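Local atomic coordinates of metallophosphoesterase TT1561-like domain-containing protein (Aquifex aeolicus, PDB entry 2YVT), a protein that is of unknown function but belongs to the calcineurin-like metallophosphoesterase superfamily, and so may hydrolyse phosphoester bonds with the help of bound metal ions. Residues Ile137-Leu142 against Tyr163-Val168; Pro5-Ala10 against Tyr244-Leu249; Gly40-Asn45 against Glu76-Phe81. One frame throughout, in Å; residues are numbered along the deposited sequence.

In the fold
The three contacts illustrate how a two-sheet alpha/beta fold is held together at separate places, their centres lying 22 to 23 Å apart and none touching another. Contact 2 pairs strand 7-12 with strand 243-248, bringing the two ends of the chain into one mixed sheet. Contacts 3 and 1 are nested inside the long loop it closes and follow one another in series. Contact 3 packs the loop after strand 35-39, a neighbour of strand 7-12 in that sheet, against helix 65-86. In contact 1, strand 134-144 of the other sheet is covered by the end of helix 158-164 and the 3-10 segment that follows. Contacts 3 and 1 thus pack loop or helical elements on different sheets of one family domain.

Contact 1: residues Ile137-Leu142 against Tyr163-Val168; sequences IGFGGL and YILKFV
Ile-137 and Val-168 make the tight end of this contact, a worked example of strand residues meeting a chain as it leaves a helix. CD1 of Ile-137 lies against both methyls of Val-168, itself partly exposed, 3.5 Å from CG2, closer than carbons usually come, and 3.7 Å from CG1. On the other branch of Ile-137, chi1 of -61° puts CG2 anti to the backbone N, toward CD2 of Leu-165 at 4.0 Å. Two residues on, the ring of Phe-139 crosses Ile-164 at about a right angle, its CE1 lying 3.8 Å from Ile-164 CG2, while its CD1 rests near CG of Leu-165. Little of the partly exposed Ile-164 is used, CB and CG2, and its longer branch leads away. The loose side is at Phe-167, also partly exposed, which meets Ile-137 CG2 with one ring carbon, CZ, at 4.1 Å. No hydrogen bond crosses the interface. Around this apolar seam, strand 175-180 pairs with strand 134-144 and lays Leu-176 against Ile-137 and Val-168, Tyr-156 meets Phe-139 edge-to-face, and helix 202-211 covers Leu-165 and Val-168 through Ile-207 and Leu-211.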
loop_
_atom_site.group_PDB
_atom_site.type_symbol
_atom_site.label_atom_id
_atom_site.label_comp_id
_atom_site.label_asym_id
_atom_site.label_seq_id
_atom_site.Cartn_x
_atom_site.Cartn_y
_atom_site.Cartn_z
ATOM N N ILE A 137 -3.434 -9.946 3.639
ATOM C CA ILE A 137 -1.974 -10.008 3.576
ATOM C C ILE A 137 -1.470 -8.704 2.983
ATOM O O ILE A 137 -2.017 -8.224 1.989
ATOM C CB ILE A 137 -1.513 -11.182 2.695
ATOM C CG1 ILE A 137 -2.005 -12.506 3.287
ATOM C CG2 ILE A 137 0.009 -11.205 2.546
ATOM C CD1 ILE A 137 -1.858 -13.646 2.334
ATOM N N GLY A 138 -0.436 -8.129 3.590
ATOM C CA GLY A 138 0.179 -6.917 3.056
ATOM C C GLY A 138 1.662 -7.087 2.806
ATOM O O GLY A 138 2.368 -7.705 3.600
ATOM N N PHE A 139 2.141 -6.542 1.694
ATOM C CA PHE A 139 3.576 -6.522 1.427
ATOM C C PHE A 139 3.859 -5.245 0.642
ATOM O O PHE A 139 3.527 -5.133 -0.546
ATOM C CB PHE A 139 4.013 -7.783 0.656
ATOM C CG PHE A 139 5.485 -8.120 0.806
ATOM C CD1 PHE A 139 5.874 -9.410 1.182
ATOM C CD2 PHE A 139 6.475 -7.165 0.582
ATOM C CE1 PHE A 139 7.225 -9.747 1.330
ATOM C CE2 PHE A 139 7.835 -7.482 0.726
ATOM C CZ PHE A 139 8.210 -8.783 1.094
ATOM N N GLY A 140 4.427 -4.266 1.339
ATOM C CA GLY A 140 4.678 -2.950 0.764
ATOM C C GLY A 140 6.007 -2.800 0.048
ATOM O O GLY A 140 6.738 -3.774 -0.178
ATOM N N GLY A 141 6.309 -1.566 -0.326
ATOM C CA GLY A 141 7.545 -1.267 -1.032
ATOM C C GLY A 141 7.486 -1.587 -2.510
ATOM O O GLY A 141 6.543 -2.223 -2.988
ATOM N N LEU A 142 8.507 -1.143 -3.233
ATOM C CA LEU A 142 8.632 -1.438 -4.658
ATOM C C LEU A 142 9.196 -2.839 -4.814
ATOM O O LEU A 142 10.303 -3.120 -4.360
ATOM C CB LEU A 142 9.547 -0.418 -5.334
ATOM C CG LEU A 142 9.555 -0.487 -6.863
ATOM C CD1 LEU A 142 8.215 -0.031 -7.453
ATOM C CD2 LEU A 142 10.700 0.352 -7.400
ATOM N N TYR A 163 10.284 -15.850 -0.663
ATOM C CA TYR A 163 10.743 -16.486 0.562
ATOM C C TYR A 163 9.850 -16.142 1.758
ATOM O O TYR A 163 9.453 -17.018 2.533
ATOM C CB TYR A 163 12.185 -16.060 0.855
ATOM C CG TYR A 163 12.785 -16.754 2.053
ATOM C CD1 TYR A 163 13.141 -18.106 1.984
ATOM C CD2 TYR A 163 12.977 -16.073 3.255
ATOM C CE1 TYR A 163 13.685 -18.767 3.082
ATOM C CE2 TYR A 163 13.534 -16.728 4.368
ATOM C CZ TYR A 163 13.883 -18.067 4.264
ATOM O OH TYR A 163 14.413 -18.716 5.357
ATOM N N ILE A 164 9.537 -14.859 1.910
ATOM C CA ILE A 164 8.714 -14.417 3.027
ATOM C C ILE A 164 7.284 -14.938 2.907
ATOM O O ILE A 164 6.700 -15.392 3.893
ATOM C CB ILE A 164 8.698 -12.869 3.127
ATOM C CG1 ILE A 164 10.082 -12.338 3.533
ATOM C CG2 ILE A 164 7.574 -12.388 4.071
ATOM C CD1 ILE A 164 10.574 -12.776 4.929
ATOM N N LEU A 165 6.735 -14.905 1.695
ATOM C CA LEU A 165 5.320 -15.221 1.497
ATOM C C LEU A 165 4.985 -16.707 1.602
ATOM O O LEU A 165 3.817 -17.098 1.481
ATOM C CB LEU A 165 4.805 -14.616 0.187
ATOM C CG LEU A 165 4.580 -13.104 0.224
ATOM C CD1 LEU A 165 4.258 -12.571 -1.177
ATOM C CD2 LEU A 165 3.464 -12.737 1.205
ATOM N N LYS A 166 5.996 -17.527 1.875
ATOM C CA LYS A 166 5.762 -18.933 2.193
ATOM C C LYS A 166 4.829 -19.101 3.399
ATOM O O LYS A 166 4.241 -20.173 3.584
ATOM C CB LYS A 166 7.085 -19.662 2.427
ATOM C CG LYS A 166 7.914 -19.845 1.164
ATOM C CD LYS A 166 8.881 -21.032 1.257
ATOM C CE LYS A 166 9.684 -21.029 2.552
ATOM N NZ LYS A 166 10.450 -19.769 2.733
ATOM N N PHE A 167 4.675 -18.045 4.204
ATOM C CA PHE A 167 3.809 -18.117 5.390
ATOM C C PHE A 167 2.326 -18.281 5.052
ATOM O O PHE A 167 1.554 -18.802 5.852
ATOM C CB PHE A 167 4.042 -16.952 6.377
ATOM C CG PHE A 167 3.457 -15.622 5.952
ATOM C CD1 PHE A 167 2.082 -15.400 5.985
ATOM C CD2 PHE A 167 4.291 -14.566 5.586
ATOM C CE1 PHE A 167 1.549 -14.167 5.613
ATOM C CE2 PHE A 167 3.767 -13.329 5.219
ATOM C CZ PHE A 167 2.395 -13.131 5.227
ATOM N N VAL A 168 1.937 -17.840 3.861
ATOM C CA VAL A 168 0.525 -17.853 3.477
ATOM C C VAL A 168 -0.065 -19.268 3.553
ATOM O O VAL A 168 -1.191 -19.450 4.025
ATOM C CB VAL A 168 0.314 -17.214 2.078
ATOM C CG1 VAL A 168 -1.162 -17.235 1.683
ATOM C CG2 VAL A 168 0.840 -15.787 2.070
#

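Contact 2: residues Pro5-Ala10 against Tyr244-Leu249; sequences PRKVLA and YAFLDL
The Phe-246 ring receives the carbonyl O of Val-8 over one face, 3.8 Å above its plane and offset toward the rim, while CD of Lys-7 lies at its edge, 3.7 Å from CE2. CB of Leu-9 comes obliquely to CD1, so the ring spans successive residues on the partner strand; CG of Leu-9 likewise meets the Tyr-244 ring obliquely. This is an antiparallel strand pair within the mixed sheet of a calcineurin-like fold, uniting the first strand of the chain with one near its end; the N-to-C directions of strands 7-10 and 244-248 make 164°. Val-8 with Leu-247 and Ala-10 with Ala-245 are hydrogen-bonded pairs, each joined by two bonds. Those of Val-8 and Leu-247 are short, N to O 2.7 Å in both directions, and the register continues one step further, where Leu-249 N donates to Arg-6 O. Lys-7 with Asp-248 and Leu-9 with Phe-246 are the intervening non-hydrogen-bonded pairs, in which Lys-7, Leu-9 and Phe-246 make CA-H...O contacts with carbonyls of the partner strand, Lys-7 CA lying 3.2 Å from Leu-247 O.

On the other face of the sheet, Val-8 CB meets Leu-247 CB at 4.0 Å. Val-8 CG2 touches Leu-249 CD1, and Ile-35 and Val-37 of strand 35-39 also pack on Val-8. The face bearing Leu-9 and Phe-246 is covered partly by helix 21-31, with Leu-24 and Val-27 against Leu-9. Asp-248 divides its carboxylate: OD1 accepts a hydrogen bond from Thr-250 N, and OD2 turns to the lysine. The Lys-7 chain is extended past the phenylalanine and bends only at its last torsion (chi4 -73°), bringing NZ to 3.6 Å from OD2 of Asp-248, a long salt bridge.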
loop_
_atom_site.group_PDB
_atom_site.type_symbol
_atom_site.label_atom_id
_atom_site.label_comp_id
_atom_site.label_asym_id
_atom_site.label_seq_id
_atom_site.Cartn_x
_atom_site.Cartn_y
_atom_site.Cartn_z
ATOM N N PRO A 5 -23.135 -7.082 3.509
ATOM C CA PRO A 5 -22.033 -6.576 2.687
ATOM C C PRO A 5 -20.747 -6.418 3.495
ATOM O O PRO A 5 -20.780 -6.267 4.728
ATOM C CB PRO A 5 -22.546 -5.225 2.173
ATOM C CG PRO A 5 -23.593 -4.810 3.140
ATOM C CD PRO A 5 -24.157 -6.053 3.776
ATOM N N ARG A 6 -19.626 -6.502 2.790
ATOM C CA ARG A 6 -18.306 -6.320 3.379
ATOM C C ARG A 6 -17.620 -5.291 2.498
ATOM O O ARG A 6 -17.051 -5.621 1.453
ATOM C CB ARG A 6 -17.540 -7.643 3.393
ATOM C CG ARG A 6 -18.158 -8.733 4.285
ATOM C CD ARG A 6 -18.053 -8.381 5.767
ATOM N NE ARG A 6 -18.570 -9.435 6.641
ATOM C CZ ARG A 6 -19.802 -9.467 7.147
ATOM N NH1 ARG A 6 -20.679 -8.507 6.866
ATOM N NH2 ARG A 6 -20.162 -10.472 7.937
ATOM N N LYS A 7 -17.711 -4.036 2.917
ATOM C CA LYS A 7 -17.373 -2.911 2.057
ATOM C C LYS A 7 -15.978 -2.385 2.367
ATOM O O LYS A 7 -15.614 -2.212 3.528
ATOM C CB LYS A 7 -18.413 -1.798 2.196
ATOM C CG LYS A 7 -19.812 -2.180 1.695
ATOM C CD LYS A 7 -20.799 -1.021 1.852
ATOM C CE LYS A 7 -22.253 -1.454 1.610
ATOM N NZ LYS A 7 -22.571 -1.727 0.173
ATOM N N VAL A 8 -15.210 -2.126 1.312
ATOM C CA VAL A 8 -13.829 -1.663 1.449
ATOM C C VAL A 8 -13.660 -0.356 0.689
ATOM O O VAL A 8 -14.014 -0.274 -0.489
ATOM C CB VAL A 8 -12.815 -2.702 0.867
ATOM C CG1 VAL A 8 -11.377 -2.228 1.060
ATOM C CG2 VAL A 8 -13.017 -4.081 1.496
ATOM N N LEU A 9 -13.153 0.669 1.370
ATOM C CA LEU A 9 -12.749 1.913 0.701
ATOM C C LEU A 9 -11.229 1.889 0.635
ATOM O O LEU A 9 -10.577 1.775 1.670
ATOM C CB LEU A 9 -13.227 3.146 1.484
ATOM C CG LEU A 9 -13.134 4.549 0.840
ATOM C CD1 LEU A 9 -13.833 5.557 1.755
ATOM C CD2 LEU A 9 -11.722 5.030 0.546
ATOM N N ALA A 10 -10.671 2.003 -0.568
ATOM C CA ALA A 10 -9.210 1.974 -0.736
ATOM C C ALA A 10 -8.691 3.222 -1.426
ATOM O O ALA A 10 -9.293 3.706 -2.385
ATOM C CB ALA A 10 -8.782 0.725 -1.514
ATOM N N TYR A 244 -10.539 7.234 -5.447
ATOM C CA TYR A 244 -10.554 6.123 -4.508
ATOM C C TYR A 244 -11.308 4.955 -5.137
ATOM O O TYR A 244 -11.967 5.114 -6.170
ATOM C CB TYR A 244 -11.197 6.544 -3.180
ATOM C CG TYR A 244 -12.654 6.933 -3.289
ATOM C CD1 TYR A 244 -13.665 5.993 -3.072
ATOM C CD2 TYR A 244 -13.026 8.250 -3.596
ATOM C CE1 TYR A 244 -15.008 6.347 -3.171
ATOM C CE2 TYR A 244 -14.364 8.608 -3.701
ATOM C CZ TYR A 244 -15.348 7.653 -3.481
ATOM O OH TYR A 244 -16.684 7.995 -3.584
ATOM N N ALA A 245 -11.194 3.777 -4.531
ATOM C CA ALA A 245 -11.990 2.629 -4.967
ATOM C C ALA A 245 -12.926 2.207 -3.851
ATOM O O ALA A 245 -12.602 2.356 -2.673
ATOM C CB ALA A 245 -11.098 1.470 -5.356
ATOM N N PHE A 246 -14.088 1.678 -4.230
ATOM C CA PHE A 246 -15.034 1.163 -3.260
ATOM C C PHE A 246 -15.434 -0.246 -3.678
ATOM O O PHE A 246 -15.936 -0.456 -4.787
ATOM C CB PHE A 246 -16.253 2.090 -3.140
ATOM C CG PHE A 246 -16.981 1.953 -1.837
ATOM C CD1 PHE A 246 -16.575 2.669 -0.713
ATOM C CD2 PHE A 246 -18.067 1.096 -1.727
ATOM C CE1 PHE A 246 -17.247 2.532 0.503
ATOM C CE2 PHE A 246 -18.751 0.955 -0.510
ATOM C CZ PHE A 246 -18.336 1.672 0.600
ATOM N N LEU A 247 -15.183 -1.210 -2.794
ATOM C CA LEU A 247 -15.364 -2.623 -3.096
ATOM C C LEU A 247 -16.426 -3.205 -2.173
ATOM O O LEU A 247 -16.451 -2.907 -0.986
ATOM C CB LEU A 247 -14.048 -3.398 -2.908
ATOM C CG LEU A 247 -12.736 -3.043 -3.629
ATOM C CD1 LEU A 247 -12.063 -1.783 -3.091
ATOM C CD2 LEU A 247 -11.773 -4.211 -3.516
ATOM N N ASP A 248 -17.311 -4.022 -2.732
ATOM C CA ASP A 248 -18.181 -4.855 -1.929
ATOM C C ASP A 248 -17.748 -6.303 -2.153
ATOM O O ASP A 248 -17.971 -6.867 -3.223
ATOM C CB ASP A 248 -19.650 -4.652 -2.322
ATOM C CG ASP A 248 -20.606 -5.398 -1.410
ATOM O OD1 ASP A 248 -20.207 -6.446 -0.866
ATOM O OD2 ASP A 248 -21.758 -4.929 -1.222
ATOM N N LEU A 249 -17.107 -6.889 -1.147
ATOM C CA LEU A 249 -16.550 -8.235 -1.269
ATOM C C LEU A 249 -17.617 -9.316 -1.252
ATOM O O LEU A 249 -17.365 -10.443 -1.684
ATOM C CB LEU A 249 -15.525 -8.503 -0.166
ATOM C CG LEU A 249 -14.344 -7.527 -0.075
ATOM C CD1 LEU A 249 -13.362 -8.010 0.982
ATOM C CD2 LEU A 249 -13.657 -7.354 -1.419
#

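Contact 3: residues Gly40-Asn45 against Glu76-Phe81; sequences GNILKN and ETLDKF
Ile-42 and Leu-43 lie on a loop without regular secondary structure that faces one side of a helix, Ile-42 coming nearest Phe-81 (CA to CA 7.7 Å) and Leu-43 nearest Thr-77, one helical turn earlier. Ile-42 uses its CG2 methyl as the main probe: it sits over a face of the Phe-81 ring, 3.7 Å from the centroid and 20° off the ring normal, a CH-pi contact displaced toward the CG side of the ring. With CG of Phe-81 anti to the backbone N (chi1 167°) the ring extends toward the loop, and chi2 of 81° turns its face to the isoleucine. CD1 of Ile-42 extends the cover to the far part of the ring, 3.8 Å from CE2. Leu-43 approaches the preceding turn: its CD2 is 3.5 Å from Thr-77 CG2 and 3.9 Å from CD2 of Leu-78, whose side chain it crosses at about a right angle. That Leu-78 methyl also lies against Ile-42 CG2, joining the two halves of the contact. The hydroxyl of Thr-77 is hydrogen-bonded to the carbonyl of Tyr-73 within the helix.

An alanine at Phe-81 would lack the ring altogether, which is likely to open a gap beneath the CG2 and CD1 methyls of Ile-42 and let that side chain turn. Phe-106 of helix 103-112 touches both Ile-42 and Leu-78. The Asp-100 carboxylate accepts the backbone N-H groups of Ile-42 (OD2) and Leu-43 (OD1), holding the loop in place. Calcineurin-like metallophosphoesterases usually carry a Gly-Asp metal-binding motif after this strand; Gly-40 and Asn-41, joined by a cis peptide, probably occupy that position, with asparagine in place of the usual aspartate.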
loop_
_atom_site.group_PDB
_atom_site.type_symbol
_atom_site.label_atom_id
_atom_site.label_comp_id
_atom_site.label_asym_id
_atom_site.label_seq_id
_atom_site.Cartn_x
_atom_site.Cartn_y
_atom_site.Cartn_z
ATOM N N GLY A 40 0.519 2.950 0.371
ATOM C CA GLY A 40 1.484 4.022 0.188
ATOM C C GLY A 40 1.553 4.481 -1.269
ATOM O O GLY A 40 0.895 3.911 -2.139
ATOM N N ASN A 41 2.352 5.502 -1.557
ATOM C CA ASN A 41 3.192 6.187 -0.594
ATOM C C ASN A 41 2.445 7.070 0.382
ATOM O O ASN A 41 1.567 7.845 -0.012
ATOM C CB ASN A 41 4.191 7.042 -1.359
ATOM C CG ASN A 41 5.030 6.210 -2.289
ATOM O OD1 ASN A 41 4.936 6.302 -3.541
ATOM N ND2 ASN A 41 5.810 5.340 -1.699
ATOM N N ILE A 42 2.811 6.944 1.654
ATOM C CA ILE A 42 2.324 7.854 2.690
ATOM C C ILE A 42 3.118 9.158 2.630
ATOM O O ILE A 42 2.542 10.247 2.610
ATOM C CB ILE A 42 2.416 7.228 4.095
ATOM C CG1 ILE A 42 1.509 5.997 4.172
ATOM C CG2 ILE A 42 2.033 8.259 5.166
ATOM C CD1 ILE A 42 1.907 4.984 5.205
ATOM N N LEU A 43 4.440 9.021 2.586
ATOM C CA LEU A 43 5.363 10.159 2.524
ATOM C C LEU A 43 5.774 10.525 1.107
ATOM O O LEU A 43 5.683 9.713 0.185
ATOM C CB LEU A 43 6.640 9.825 3.292
ATOM C CG LEU A 43 6.488 9.482 4.771
ATOM C CD1 LEU A 43 7.850 9.148 5.361
ATOM C CD2 LEU A 43 5.816 10.627 5.535
ATOM N N LYS A 44 6.235 11.763 0.950
ATOM C CA LYS A 44 6.953 12.160 -0.251
ATOM C C LYS A 44 8.404 11.675 -0.132
ATOM O O LYS A 44 8.845 10.843 -0.924
ATOM C CB LYS A 44 6.892 13.669 -0.443
ATOM C CG LYS A 44 5.494 14.228 -0.636
ATOM C CD LYS A 44 5.591 15.557 -1.378
ATOM C CE LYS A 44 4.886 16.662 -0.652
ATOM N NZ LYS A 44 5.182 17.962 -1.328
ATOM N N ASN A 45 9.128 12.197 0.866
ATOM C CA ASN A 45 10.451 11.693 1.255
ATOM C C ASN A 45 11.444 11.706 0.093
ATOM O O ASN A 45 12.203 10.753 -0.113
ATOM C CB ASN A 45 10.312 10.275 1.843
ATOM C CG ASN A 45 11.302 9.985 2.968
ATOM O OD1 ASN A 45 12.063 10.855 3.409
ATOM N ND2 ASN A 45 11.271 8.746 3.457
ATOM N N GLU A 76 7.576 13.183 12.377
ATOM C CA GLU A 76 6.471 14.112 12.602
ATOM C C GLU A 76 5.343 13.855 11.599
ATOM O O GLU A 76 4.156 13.858 11.950
ATOM C CB GLU A 76 6.987 15.549 12.473
ATOM C CG GLU A 76 6.004 16.642 12.869
ATOM C CD GLU A 76 6.653 18.028 12.928
ATOM O OE1 GLU A 76 7.729 18.223 12.326
ATOM O OE2 GLU A 76 6.083 18.925 13.587
ATOM N N THR A 77 5.723 13.623 10.345
ATOM C CA THR A 77 4.739 13.449 9.283
ATOM C C THR A 77 4.025 12.103 9.422
ATOM O O THR A 77 2.809 12.026 9.270
ATOM C CB THR A 77 5.388 13.601 7.900
ATOM O OG1 THR A 77 6.090 14.847 7.854
ATOM C CG2 THR A 77 4.336 13.578 6.786
ATOM N N LEU A 78 4.769 11.054 9.754
ATOM C CA LEU A 78 4.136 9.750 9.993
ATOM C C LEU A 78 3.204 9.776 11.200
ATOM O O LEU A 78 2.099 9.217 11.158
ATOM C CB LEU A 78 5.187 8.655 10.166
ATOM C CG LEU A 78 5.919 8.221 8.897
ATOM C CD1 LEU A 78 7.050 7.258 9.258
ATOM C CD2 LEU A 78 4.969 7.604 7.878
ATOM N N ASP A 79 3.633 10.439 12.272
ATOM C CA ASP A 79 2.790 10.558 13.453
ATOM C C ASP A 79 1.494 11.282 13.104
ATOM O O ASP A 79 0.412 10.875 13.535
ATOM C CB ASP A 79 3.532 11.289 14.571
ATOM C CG ASP A 79 4.635 10.461 15.188
ATOM O OD1 ASP A 79 4.732 9.245 14.909
ATOM O OD2 ASP A 79 5.426 11.044 15.966
ATOM N N LYS A 80 1.603 12.335 12.296
ATOM C CA LYS A 80 0.424 13.086 11.863
ATOM C C LYS A 80 -0.491 12.228 10.998
ATOM O O LYS A 80 -1.719 12.280 11.138
ATOM C CB LYS A 80 0.842 14.348 11.107
ATOM C CG LYS A 80 -0.302 15.269 10.745
ATOM C CD LYS A 80 0.262 16.495 10.067
ATOM C CE LYS A 80 -0.810 17.416 9.529
ATOM N NZ LYS A 80 -0.146 18.559 8.827
ATOM N N PHE A 81 0.107 11.419 10.126
ATOM C CA PHE A 81 -0.671 10.495 9.309
ATOM C C PHE A 81 -1.456 9.510 10.184
ATOM O O PHE A 81 -2.653 9.327 9.988
ATOM C CB PHE A 81 0.238 9.727 8.344
ATOM C CG PHE A 81 -0.431 8.543 7.692
ATOM C CD1 PHE A 81 -1.264 8.711 6.596
ATOM C CD2 PHE A 81 -0.220 7.253 8.180
ATOM C CE1 PHE A 81 -1.886 7.617 5.990
ATOM C CE2 PHE A 81 -0.835 6.153 7.580
ATOM C CZ PHE A 81 -1.673 6.338 6.489
#